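Local atomic coordinates of uncharacterized protein (Deinococcus radiodurans, PDB entry 2A1V), a protein that is of unknown function but belongs to the YjbR family and folds as a compact alpha-beta domain built round an antiparallel sheet. Residues 15-20 with 45-50. Residues are numbered along the deposited sequence; the frame is centred on the assembly and turned at random. Where two conformers were deposited one is given.
Sequences SVCDEL and RMYALT
At a classic beta bulge, where Y47 and A48 of strand 43-51 both pair through the backbone with F36 of strand 33-38, the tyrosine reaches from the sheet across to C17 and L20, in and just beyond helix 10-17. With chi1 at 71°, its CG is tucked between N and the carbonyl carbon, which sends the ring off the strand with OH leading. C17 SG lies 5.1 Å from the centroid of the Y47 ring and 76° off its normal, an edge-on sulfur-aromatic contact; C17 SG is 3.3 Å from Y47 OH and 3.9 Å from Y47 CE1. The CB of C17 also comes within 3.3 Å of Y47 OH. L20 crosses the tyrosine obliquely, bringing its CD1 methyl to 3.7 Å from Y47 OH. A type I turn from C17 to L20, closed by L20 N to C17 O at 3.1 Å, presents both side chains to the same phenol. The buried hydroxyl is hydrogen-bonded to S23 OG, while Y112 of helix 101-119 meets the ring edge-to-face. A phenylalanine in place of Y47 would probably leave S23 without this partner and open a small gap beside C17 and L20. Such packing of a helix and its following turn against an antiparallel sheet is typical of an alpha-beta core.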
loop_
_atom_site.group_PDB
_atom_site.type_symbol
_atom_site.label_atom_id
_atom_site.label_comp_id
_atom_site.label_asym_id
_atom_site.label_seq_id
_atom_site.Cartn_x
_atom_site.Cartn_y
_atom_site.Cartn_z
ATOM N N SER A 15 4.318 9.889 4.379
ATOM C CA SER A 15 5.439 10.415 3.648
ATOM C C SER A 15 5.598 9.743 2.280
ATOM O O SER A 15 6.101 10.374 1.336
ATOM C CB SER A 15 6.760 10.345 4.474
ATOM O OG SER A 15 7.355 9.032 4.479
ATOM N N VAL A 16 5.230 8.467 2.181
ATOM C CA VAL A 16 5.359 7.742 0.931
ATOM C C VAL A 16 4.158 8.103 0.077
ATOM O O VAL A 16 4.302 8.524 -1.072
ATOM C CB VAL A 16 5.456 6.228 1.171
ATOM C CG1 VAL A 16 5.250 5.453 -0.148
ATOM C CG2 VAL A 16 6.808 5.904 1.799
ATOM N N CYS A 17 2.972 8.038 0.670
ATOM C CA CYS A 17 1.714 8.223 -0.091
ATOM C C CYS A 17 1.470 9.668 -0.560
ATOM O O CYS A 17 0.849 9.868 -1.564
ATOM C CB CYS A 17 0.512 7.661 0.708
ATOM S SG CYS A 17 0.693 5.924 1.010
ATOM N N ASP A 18 1.996 10.645 0.176
ATOM C CA ASP A 18 1.885 12.064 -0.162
ATOM C C ASP A 18 2.540 12.360 -1.519
ATOM O O ASP A 18 2.168 13.322 -2.171
ATOM C CB ASP A 18 2.576 12.960 0.890
ATOM C CG ASP A 18 1.733 13.216 2.130
ATOM O OD1 ASP A 18 0.535 12.855 2.203
ATOM O OD2 ASP A 18 2.290 13.796 3.066
ATOM N N GLU A 19 3.527 11.563 -1.912
ATOM C CA GLU A 19 4.209 11.717 -3.210
ATOM C C GLU A 19 3.544 11.026 -4.420
ATOM O O GLU A 19 4.032 11.171 -5.556
ATOM C CB GLU A 19 5.562 11.069 -3.158
ATOM C CG GLU A 19 6.369 11.336 -1.960
ATOM C CD GLU A 19 7.456 10.297 -1.888
ATOM O OE1 GLU A 19 7.226 9.235 -2.564
ATOM O OE2 GLU A 19 8.487 10.515 -1.177
ATOM N N LEU A 20 2.523 10.209 -4.163
ATOM C CA LEU A 20 1.886 9.411 -5.207
ATOM C C LEU A 20 0.734 10.226 -5.766
ATOM O O LEU A 20 -0.080 10.765 -5.012
ATOM C CB LEU A 20 1.398 8.093 -4.655
ATOM C CG LEU A 20 2.454 7.320 -3.894
ATOM C CD1 LEU A 20 1.905 6.057 -3.202
ATOM C CD2 LEU A 20 3.611 7.014 -4.840
ATOM N N ARG A 45 -9.903 4.207 -5.728
ATOM C CA ARG A 45 -9.724 2.799 -5.405
ATOM C C ARG A 45 -8.655 2.611 -4.319
ATOM O O ARG A 45 -7.543 3.097 -4.457
ATOM C CB ARG A 45 -9.292 2.027 -6.670
ATOM C CG ARG A 45 -10.265 2.080 -7.885
ATOM C CD ARG A 45 -11.494 1.188 -7.715
ATOM N NE ARG A 45 -12.627 1.903 -7.122
ATOM C CZ ARG A 45 -13.762 2.254 -7.737
ATOM N NH1 ARG A 45 -14.015 1.966 -9.008
ATOM N NH2 ARG A 45 -14.667 2.908 -7.044
ATOM N N MET A 46 -8.994 1.883 -3.260
ATOM C CA MET A 46 -8.080 1.637 -2.148
ATOM C C MET A 46 -6.828 0.843 -2.532
ATOM O O MET A 46 -6.900 -0.134 -3.273
ATOM C CB MET A 46 -8.799 0.984 -0.949
ATOM C CG MET A 46 -9.418 -0.328 -1.234
ATOM S SD MET A 46 -10.667 -0.923 -0.009
ATOM C CE MET A 46 -9.711 -0.897 1.447
ATOM N N TYR A 47 -5.676 1.282 -2.012
ATOM C CA TYR A 47 -4.437 0.580 -2.246
ATOM C C TYR A 47 -3.625 0.309 -0.979
ATOM O O TYR A 47 -2.632 -0.406 -1.058
ATOM C CB TYR A 47 -3.582 1.330 -3.301
ATOM C CG TYR A 47 -2.985 2.637 -2.845
ATOM C CD1 TYR A 47 -1.768 2.674 -2.163
ATOM C CD2 TYR A 47 -3.652 3.861 -3.077
ATOM C CE1 TYR A 47 -1.231 3.883 -1.731
ATOM C CE2 TYR A 47 -3.121 5.057 -2.639
ATOM C CZ TYR A 47 -1.903 5.070 -1.986
ATOM O OH TYR A 47 -1.360 6.265 -1.557
ATOM N N ALA A 48 -3.971 0.935 0.145
ATOM C CA ALA A 48 -3.318 0.632 1.421
ATOM C C ALA A 48 -4.258 0.992 2.570
ATOM O O ALA A 48 -5.059 1.912 2.436
ATOM C CB ALA A 48 -2.065 1.354 1.556
ATOM N N LEU A 49 -4.191 0.248 3.671
ATOM C CA LEU A 49 -5.005 0.554 4.844
ATOM C C LEU A 49 -4.222 0.232 6.121
ATOM O O LEU A 49 -3.437 -0.750 6.162
ATOM C CB LEU A 49 -6.289 -0.287 4.897
ATOM C CG LEU A 49 -7.258 -0.575 3.778
ATOM C CD1 LEU A 49 -6.617 -1.415 2.641
ATOM C CD2 LEU A 49 -8.443 -1.310 4.464
ATOM N N THR A 50 -4.471 0.991 7.174
ATOM C CA THR A 50 -3.918 0.624 8.491
ATOM C C THR A 50 -4.798 1.166 9.606
ATOM O O THR A 50 -5.401 2.219 9.440
ATOM C CB THR A 50 -2.438 1.141 8.686
ATOM O OG1 THR A 50 -1.797 0.496 9.829
ATOM C CG2 THR A 50 -2.424 2.649 8.814
#